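Local coordinates for SPBc2 prophage-derived uncharacterized protein YomS (Bacillus subtilis, PDB 6I5O) that is of unknown function but is encoded in the lytic cassette of a prophage and forms an all-beta fold found in an assembly of five chains, at residues A[32-37]-A[96-101]; A[70-75]-A[85-90]. One frame throughout, in Å; residues are numbered along the deposited sequence.

Overall arrangement
From the N terminus the chain runs through strand 8-19 and the short strand 21-24 before reaching 32-37, the first half of contact 1. Strands 40-46, 51-59 and 65-72 follow; the end of the last enters 70-75, which opens contact 2. Ten residues further on, 85-90 closes that short loop, so contact 2 lies wholly within the long excursion that ends when 96-101 returns to 32-37. The two contacts do not touch: their centres are 19 Å apart, on opposite sides of the chain's centre. Contact 1 adds strand 33-34 to strand 98-107, and contact 2 joins strand 65-72 to strand 87-92, all within one antiparallel sheet system.

Contact 1 (A[32-37]-A[96-101]); sequences EFVVGH and LFKVMF
Phe33 and Val99 form an antiparallel hydrogen-bonded pair that fixes the register of this short two-stranded join. Phe33 N reaches Val99 O at 2.9 Å, and Val99 N returns a bond to Phe33 O. Beyond the next pair, Val34 with Lys98, the pattern carries on as Val35 N bonds to Phe97 O at 2.9 Å, nearly straight at hydrogen (172°), although the chain is already leaving the strand at Val35. The tight side is the buried one. Here Phe33 CB rests on Val99 CG2 at 3.9 Å, the methyl lying near the plane of the Phe33 ring at its edge; with CG anti to the backbone N (chi1 -179°), the ring itself leads away from 96-101 toward Phe18 and Phe20. Val35 points at the partner segment and sets CB against Leu96 O at 3.2 Å, while its CG2 lies 4.2 Å from Leu96 CB. The opposite face, with Val34 and Lys98, is looser and more open to solvent. Lys98 stretches out from CG to NZ, passes Val34 CG2 with its CE at 3.8 Å, and ends in a salt bridge from NZ to Glu32 OE1 at 2.7 Å. The ammonium meets that oxygen from above the carboxylate plane, 38° out of it. On this side Val34 CG1 comes no closer than 4.4 Å to Phe97 CE1, and a water links Gly36 N to Phe97 O where the backbones diverge. Strand 33-34 thus sits on one margin of strand 98-107, whose other margin bonds to strand 51-59 through Lys98 with Val59 and Met100 with Tyr57; Val99 packs inward on Leu41 and Leu68, and Val35 also meets Lys15 of a second subunit.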
ATOM      1  N   GLU A  32     -13.677  -8.774  22.791  1.00 17.73           N
ATOM      2  CA  GLU A  32     -13.778  -8.507  21.339  1.00 16.93           C
ATOM      3  C   GLU A  32     -13.620  -7.023  21.100  1.00 16.58           C
ATOM      4  O   GLU A  32     -14.181  -6.178  21.844  1.00 18.36           O
ATOM      5  CB  GLU A  32     -15.162  -8.911  20.826  1.00 18.40           C
ATOM      6  CG  GLU A  32     -15.402 -10.407  20.896  1.00 20.68           C
ATOM      7  CD  GLU A  32     -16.788 -10.807  20.427  1.00 23.31           C
ATOM      8  OE1 GLU A  32     -17.734 -10.144  20.765  1.00 24.42           O
ATOM      9  OE2 GLU A  32     -16.903 -11.763  19.758  1.00 30.40           O
ATOM     10  N   PHE A  33     -12.886  -6.674  20.057  1.00 15.00           N
ATOM     11  CA  PHE A  33     -12.658  -5.257  19.706  1.00 14.67           C
ATOM     12  C   PHE A  33     -13.627  -4.885  18.594  1.00 13.57           C
ATOM     13  O   PHE A  33     -13.604  -5.546  17.553  1.00 13.86           O
ATOM     14  CB  PHE A  33     -11.229  -5.010  19.285  1.00 14.91           C
ATOM     15  CG  PHE A  33     -10.972  -3.579  18.939  1.00 15.36           C
ATOM     16  CD1 PHE A  33     -10.920  -2.636  19.935  1.00 16.96           C
ATOM     17  CD2 PHE A  33     -10.778  -3.162  17.619  1.00 15.50           C
ATOM     18  CE1 PHE A  33     -10.701  -1.293  19.633  1.00 17.99           C
ATOM     19  CE2 PHE A  33     -10.545  -1.812  17.349  1.00 15.76           C
ATOM     20  CZ  PHE A  33     -10.561  -0.890  18.368  1.00 16.81           C
ATOM     21  N   VAL A  34     -14.401  -3.857  18.840  1.00 13.36           N
ATOM     22  CA  VAL A  34     -15.260  -3.228  17.819  1.00 13.33           C
ATOM     23  C   VAL A  34     -14.386  -2.319  16.976  1.00 12.43           C
ATOM     24  O   VAL A  34     -13.834  -1.323  17.486  1.00 13.04           O
ATOM     25  CB  VAL A  34     -16.420  -2.484  18.448  1.00 14.32           C
ATOM     26  CG1 VAL A  34     -17.249  -1.705  17.433  1.00 14.69           C
ATOM     27  CG2 VAL A  34     -17.282  -3.450  19.247  1.00 15.05           C
ATOM     28  N   VAL A  35     -14.242  -2.636  15.686  1.00 11.87           N
ATOM     29  CA  VAL A  35     -13.285  -1.934  14.810  1.00 11.39           C
ATOM     30  C   VAL A  35     -13.611  -0.458  14.707  1.00 11.29           C
ATOM     31  O   VAL A  35     -12.673   0.347  14.672  1.00 10.87           O
ATOM     32  CB  VAL A  35     -13.267  -2.669  13.468  1.00 11.14           C
ATOM     33  CG1 VAL A  35     -12.455  -1.834  12.463  1.00 11.28           C
ATOM     34  CG2 VAL A  35     -12.662  -4.067  13.612  1.00 11.69           C
ATOM     35  N   GLY A  36     -14.883  -0.084  14.604  1.00 11.24           N
ATOM     36  CA  GLY A  36     -15.229   1.330  14.541  1.00 11.45           C
ATOM     37  C   GLY A  36     -14.590   2.009  13.333  1.00 10.94           C
ATOM     38  O   GLY A  36     -14.844   1.512  12.209  1.00 10.79           O
ATOM     39  N   HIS A  37     -13.848   3.081  13.562  1.00 11.32           N
ATOM     40  CA  HIS A  37     -13.246   3.823  12.448  1.00 11.10           C
ATOM     41  C   HIS A  37     -11.842   3.372  12.135  1.00 11.48           C
ATOM     42  O   HIS A  37     -11.192   4.030  11.299  1.00 11.87           O
ATOM     43  CB  HIS A  37     -13.375   5.320  12.677  1.00 11.35           C
ATOM     44  CG  HIS A  37     -12.621   5.861  13.834  1.00 11.41           C
ATOM     45  ND1 HIS A  37     -13.188   6.816  14.641  1.00 11.86           N
ATOM     46  CD2 HIS A  37     -11.346   5.645  14.252  1.00 11.27           C
ATOM     47  CE1 HIS A  37     -12.282   7.205  15.524  1.00 12.29           C
ATOM     48  NE2 HIS A  37     -11.150   6.463  15.332  1.00 11.56           N
ATOM     49  N   LEU A  96     -14.046  -4.938   8.794  1.00 10.99           N
ATOM     50  CA  LEU A  96     -14.533  -5.970   9.734  1.00 11.50           C
ATOM     51  C   LEU A  96     -15.340  -5.298  10.828  1.00 11.57           C
ATOM     52  O   LEU A  96     -15.037  -4.182  11.220  1.00 12.18           O
ATOM     53  CB  LEU A  96     -13.380  -6.707  10.391  1.00 11.56           C
ATOM     54  CG  LEU A  96     -12.408  -7.383   9.441  1.00 11.72           C
ATOM     55  CD1 LEU A  96     -11.287  -8.031  10.239  1.00 11.95           C
ATOM     56  CD2 LEU A  96     -13.124  -8.439   8.573  1.00 12.47           C
ATOM     57  N   PHE A  97     -16.360  -5.972  11.374  1.00 11.97           N
ATOM     58  CA  PHE A  97     -17.103  -5.449  12.522  1.00 12.20           C
ATOM     59  C   PHE A  97     -16.295  -5.597  13.826  1.00 11.94           C
ATOM     60  O   PHE A  97     -16.069  -4.620  14.539  1.00 11.56           O
ATOM     61  CB  PHE A  97     -18.423  -6.175  12.636  1.00 12.87           C
ATOM     62  CG  PHE A  97     -19.172  -5.834  13.902  1.00 13.73           C
ATOM     63  CD1 PHE A  97     -19.554  -4.533  14.153  1.00 14.80           C
ATOM     64  CD2 PHE A  97     -19.545  -6.849  14.786  1.00 14.35           C
ATOM     65  CE1 PHE A  97     -20.242  -4.247  15.344  1.00 15.53           C
ATOM     66  CE2 PHE A  97     -20.330  -6.562  15.892  1.00 15.59           C
ATOM     67  CZ  PHE A  97     -20.604  -5.259  16.187  1.00 15.76           C
ATOM     68  N   LYS A  98     -15.817  -6.807  14.089  1.00 12.46           N
ATOM     69  CA  LYS A  98     -15.098  -7.118  15.347  1.00 12.80           C
ATOM     70  C   LYS A  98     -13.914  -8.006  15.035  1.00 12.64           C
ATOM     71  O   LYS A  98     -13.912  -8.731  14.043  1.00 12.33           O
ATOM     72  CB  LYS A  98     -15.971  -7.876  16.326  1.00 13.60           C
ATOM     73  CG  LYS A  98     -16.868  -7.012  17.190  1.00 14.61           C
ATOM     74  CD  LYS A  98     -17.754  -7.867  18.062  1.00 15.25           C
ATOM     75  CE  LYS A  98     -18.316  -7.111  19.241  1.00 16.58           C
ATOM     76  NZ  LYS A  98     -19.149  -8.001  20.078  1.00 18.09           N
ATOM     77  N   VAL A  99     -12.935  -7.943  15.937  1.00 13.23           N
ATOM     78  CA  VAL A  99     -11.843  -8.944  15.925  1.00 13.20           C
ATOM     79  C   VAL A  99     -11.722  -9.554  17.321  1.00 13.97           C
ATOM     80  O   VAL A  99     -12.061  -8.895  18.329  1.00 14.32           O
ATOM     81  CB  VAL A  99     -10.519  -8.335  15.414  1.00 13.48           C
ATOM     82  CG1 VAL A  99     -10.600  -7.960  13.948  1.00 14.01           C
ATOM     83  CG2 VAL A  99     -10.082  -7.163  16.227  1.00 14.34           C
ATOM     84  N   MET A 100     -11.220 -10.764  17.341  1.00 13.93           N
ATOM     85  CA  MET A 100     -11.112 -11.602  18.542  0.60 14.47           C
ATOM     86  C   MET A 100      -9.851 -12.447  18.427  1.00 14.81           C
ATOM     87  O   MET A 100      -9.531 -12.919  17.344  1.00 14.28           O
ATOM     88  CB  MET A 100     -12.352 -12.495  18.652  0.60 15.27           C
ATOM     89  CG  MET A 100     -12.165 -13.580  19.694  0.60 16.22           C
ATOM     90  SD  MET A 100     -13.376 -14.919  19.580  0.60 17.65           S
ATOM     91  CE  MET A 100     -14.754 -13.961  20.091  0.60 17.60           C
ATOM     92  N   PHE A 101      -9.143 -12.615  19.536  1.00 14.92           N
ATOM     93  CA  PHE A 101      -7.904 -13.432  19.597  1.00 15.75           C
ATOM     94  C   PHE A 101      -8.112 -14.481  20.661  1.00 16.22           C
ATOM     95  O   PHE A 101      -7.980 -14.125  21.858  1.00 18.52           O
ATOM     96  CB  PHE A 101      -6.711 -12.529  19.893  1.00 16.28           C
ATOM     97  CG  PHE A 101      -6.420 -11.689  18.696  1.00 16.16           C
ATOM     98  CD1 PHE A 101      -7.142 -10.521  18.434  1.00 16.42           C
ATOM     99  CD2 PHE A 101      -5.561 -12.160  17.703  1.00 16.97           C
ATOM    100  CE1 PHE A 101      -7.022  -9.875  17.219  1.00 17.13           C
ATOM    101  CE2 PHE A 101      -5.416 -11.487  16.516  1.00 17.44           C
ATOM    102  CZ  PHE A 101      -6.153 -10.367  16.269  1.00 17.16           C
TER
HETATM  103  O   HOH W   1     -16.979  -1.937  13.917  1.00 11.58           O

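Contact 2 (A[70-75]-A[85-90]); sequences GTNKTD and TNEYWD
Lys73 NZ makes a salt bridge at 2.7 Å to Asp90 OD2, which offers its syn lone pair, and also bonds to Asp92 O of a neighbouring subunit. Bends at chi3 (79°) and chi4 (74°) turn the lysine's end back to the carboxylate, while its CD lies 3.6 Å from Tyr88 CB. Asp90 OD1 is held by Thr42, so both oxygens are engaged. On the other face Asn72 CB sits over the six-membered ring of Trp89, 3.7 Å from its centroid, a CH-pi contact. Asn72 OD1 accepts from Thr74 N at 2.8 Å, an Asx turn that ends the strand, and takes a further bond from a water that also serves Thr74 OG1 and Tyr88 N. Trp89 NE1 bonds to Glu87 OE1 at 2.8 Å, an oxygen also bound by Thr82, whereas the bond from Asn72 ND2 to Glu87 OE2 is weak. Between the faces, Thr71 and Asp90 exchange two backbone bonds and Lys73 N bonds to Tyr88 O. Strand 87-92 thereby lies between strands 65-72 and 40-46, bonded to the latter through Trp89 with Val43 and Glu87 with Ile45, where Asn86 and Glu87 both face Ile45 in a G1 beta bulge.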
ATOM      1  N   GLY A  70      -2.958 -12.683   9.323  1.00 14.01           N
ATOM      2  CA  GLY A  70      -2.130 -11.491   9.473  1.00 13.97           C
ATOM      3  C   GLY A  70      -0.700 -11.822   9.190  1.00 13.67           C
ATOM      4  O   GLY A  70      -0.380 -12.947   8.748  1.00 14.40           O
ATOM      5  N   THR A  71       0.124 -10.806   9.405  1.00 13.92           N
ATOM      6  CA  THR A  71       1.559 -10.853   9.048  1.00 14.66           C
ATOM      7  C   THR A  71       2.402 -10.723  10.307  1.00 13.77           C
ATOM      8  O   THR A  71       2.224  -9.774  11.061  1.00 13.43           O
ATOM      9  CB  THR A  71       1.921  -9.790   8.026  1.00 15.17           C
ATOM     10  OG1 THR A  71       1.035  -9.933   6.894  1.00 16.03           O
ATOM     11  CG2 THR A  71       3.354  -9.888   7.587  1.00 16.03           C
ATOM     12  N   ASN A  72       3.316 -11.675  10.493  1.00 13.85           N
ATOM     13  CA  ASN A  72       4.235 -11.665  11.658  1.00 14.46           C
ATOM     14  C   ASN A  72       5.302 -10.602  11.394  1.00 14.11           C
ATOM     15  O   ASN A  72       5.989 -10.706  10.350  1.00 15.00           O
ATOM     16  CB  ASN A  72       4.780 -13.072  11.843  1.00 15.50           C
ATOM     17  CG  ASN A  72       5.704 -13.254  13.004  1.00 16.57           C
ATOM     18  OD1 ASN A  72       6.435 -12.337  13.396  1.00 16.78           O
ATOM     19  ND2 ASN A  72       5.721 -14.463  13.589  1.00 17.80           N
ATOM     20  N   LYS A  73       5.460  -9.659  12.306  1.00 14.32           N
ATOM     21  CA  LYS A  73       6.417  -8.548  12.058  1.00 14.83           C
ATOM     22  C   LYS A  73       7.861  -9.012  12.193  1.00 15.89           C
ATOM     23  O   LYS A  73       8.754  -8.246  11.754  1.00 16.09           O
ATOM     24  CB  LYS A  73       6.178  -7.366  12.983  1.00 15.75           C
ATOM     25  CG  LYS A  73       4.854  -6.700  12.789  1.00 16.72           C
ATOM     26  CD  LYS A  73       4.664  -5.462  13.590  1.00 19.36           C
ATOM     27  CE  LYS A  73       5.334  -4.250  13.041  1.00 20.42           C
ATOM     28  NZ  LYS A  73       4.563  -3.777  11.854  1.00 21.69           N
ATOM     29  N   THR A  74       8.147 -10.183  12.736  1.00 16.07           N
ATOM     30  CA  THR A  74       9.528 -10.679  12.879  1.00 17.29           C
ATOM     31  C   THR A  74      10.032 -11.203  11.548  1.00 18.94           C
ATOM     32  O   THR A  74      11.236 -10.972  11.201  1.00 19.98           O
ATOM     33  CB  THR A  74       9.665 -11.701  14.009  1.00 17.32           C
ATOM     34  OG1 THR A  74       9.456 -10.981  15.240  1.00 17.36           O
ATOM     35  CG2 THR A  74      11.020 -12.358  14.007  1.00 18.30           C
ATOM     36  N   ASP A  75       9.233 -11.968  10.837  1.00 20.81           N
ATOM     37  CA  ASP A  75       9.741 -12.688   9.645  1.00 22.94           C
ATOM     38  C   ASP A  75       8.838 -12.519   8.412  1.00 23.53           C
ATOM     39  O   ASP A  75       9.075 -13.214   7.415  1.00 22.40           O
ATOM     40  CB  ASP A  75       9.924 -14.144  10.022  1.00 25.46           C
ATOM     41  CG  ASP A  75       8.665 -14.846  10.489  1.00 27.45           C
ATOM     42  OD1 ASP A  75       7.555 -14.269  10.366  1.00 26.07           O
ATOM     43  OD2 ASP A  75       8.773 -15.977  11.048  1.00 31.17           O
ATOM     44  N   THR A  85       5.101 -17.136  21.637  1.00 18.90           N
ATOM     45  CA  THR A  85       4.942 -15.904  22.425  1.00 18.55           C
ATOM     46  C   THR A  85       5.966 -14.900  21.893  1.00 18.25           C
ATOM     47  O   THR A  85       6.860 -15.277  21.088  1.00 19.39           O
ATOM     48  CB  THR A  85       5.079 -16.201  23.927  1.00 19.28           C
ATOM     49  OG1 THR A  85       4.673 -15.018  24.659  1.00 20.10           O
ATOM     50  CG2 THR A  85       6.479 -16.670  24.272  1.00 20.67           C
ATOM     51  N   ASN A  86       5.889 -13.686  22.395  1.00 17.73           N
ATOM     52  CA  ASN A  86       6.796 -12.577  22.008  1.00 17.29           C
ATOM     53  C   ASN A  86       6.720 -12.349  20.491  1.00 16.77           C
ATOM     54  O   ASN A  86       7.776 -12.453  19.796  1.00 17.08           O
ATOM     55  CB  ASN A  86       8.221 -12.800  22.499  1.00 18.08           C
ATOM     56  CG  ASN A  86       9.046 -11.542  22.299  1.00 18.46           C
ATOM     57  OD1 ASN A  86       8.463 -10.466  22.214  1.00 18.31           O
ATOM     58  ND2 ASN A  86      10.359 -11.695  22.256  1.00 19.92           N
ATOM     59  N   GLU A  87       5.522 -12.102  20.016  1.00 15.83           N
ATOM     60  CA  GLU A  87       5.327 -11.840  18.573  1.00 15.89           C
ATOM     61  C   GLU A  87       4.350 -10.694  18.398  1.00 15.41           C
ATOM     62  O   GLU A  87       3.382 -10.541  19.186  1.00 16.28           O
ATOM     63  CB  GLU A  87       4.681 -13.022  17.842  1.00 16.68           C
ATOM     64  CG  GLU A  87       5.561 -14.201  17.702  1.00 18.34           C
ATOM     65  CD  GLU A  87       4.929 -15.349  16.932  1.00 17.81           C
ATOM     66  OE1 GLU A  87       3.704 -15.519  17.000  1.00 17.91           O
ATOM     67  OE2 GLU A  87       5.734 -16.094  16.350  1.00 19.93           O
ATOM     68  N   TYR A  88       4.599  -9.926  17.330  1.00 14.70           N
ATOM     69  CA  TYR A  88       3.635  -8.945  16.813  1.00 14.49           C
ATOM     70  C   TYR A  88       3.017  -9.501  15.526  1.00 14.35           C
ATOM     71  O   TYR A  88       3.757  -9.982  14.627  1.00 14.18           O
ATOM     72  CB  TYR A  88       4.326  -7.626  16.488  1.00 14.71           C
ATOM     73  CG  TYR A  88       4.747  -6.847  17.713  1.00 15.05           C
ATOM     74  CD1 TYR A  88       3.911  -5.953  18.362  1.00 14.90           C
ATOM     75  CD2 TYR A  88       6.051  -6.941  18.133  1.00 15.73           C
ATOM     76  CE1 TYR A  88       4.330  -5.205  19.455  1.00 15.67           C
ATOM     77  CE2 TYR A  88       6.487  -6.198  19.221  1.00 15.94           C
ATOM     78  CZ  TYR A  88       5.650  -5.343  19.882  1.00 16.03           C
ATOM     79  OH  TYR A  88       6.124  -4.601  20.932  1.00 17.79           O
ATOM     80  N   TRP A  89       1.703  -9.317  15.395  1.00 13.73           N
ATOM     81  CA  TRP A  89       0.982  -9.704  14.168  1.00 13.46           C
ATOM     82  C   TRP A  89       0.176  -8.510  13.686  1.00 13.09           C
ATOM     83  O   TRP A  89      -0.578  -7.891  14.469  1.00 13.60           O
ATOM     84  CB  TRP A  89       0.052 -10.872  14.450  1.00 12.98           C
ATOM     85  CG  TRP A  89       0.751 -12.153  14.677  1.00 13.45           C
ATOM     86  CD1 TRP A  89       1.238 -12.625  15.866  1.00 13.81           C
ATOM     87  CD2 TRP A  89       1.054 -13.151  13.702  1.00 13.26           C
ATOM     88  NE1 TRP A  89       1.852 -13.833  15.670  1.00 14.69           N
ATOM     89  CE2 TRP A  89       1.751 -14.171  14.349  1.00 14.04           C
ATOM     90  CE3 TRP A  89       0.807 -13.268  12.319  1.00 13.24           C
ATOM     91  CZ2 TRP A  89       2.172 -15.327  13.698  1.00 14.41           C
ATOM     92  CZ3 TRP A  89       1.246 -14.390  11.662  1.00 14.07           C
ATOM     93  CH2 TRP A  89       1.883 -15.425  12.359  1.00 14.39           C
ATOM     94  N   ASP A  90       0.284  -8.223  12.397  1.00 13.40           N
ATOM     95  CA  ASP A  90      -0.382  -7.081  11.737  1.00 13.56           C
ATOM     96  C   ASP A  90      -1.592  -7.552  10.931  1.00 13.07           C
ATOM     97  O   ASP A  90      -1.491  -8.554  10.206  1.00 13.18           O
ATOM     98  CB  ASP A  90       0.561  -6.385  10.786  1.00 14.78           C
ATOM     99  CG  ASP A  90       1.585  -5.503  11.402  1.00 17.25           C
ATOM    100  OD1 ASP A  90       1.455  -5.182  12.621  1.00 18.74           O
ATOM    101  OD2 ASP A  90       2.579  -5.253  10.665  1.00 19.21           O
TER
HETATM  102  O   HOH W   2      -1.416  -8.633   7.314  1.00 22.75           O
HETATM  103  O   HOH W   3       6.741 -10.792  15.755  1.00 16.93           O
HETATM  104  O   HOH W   4       9.161 -13.059  17.248  1.00 28.40           O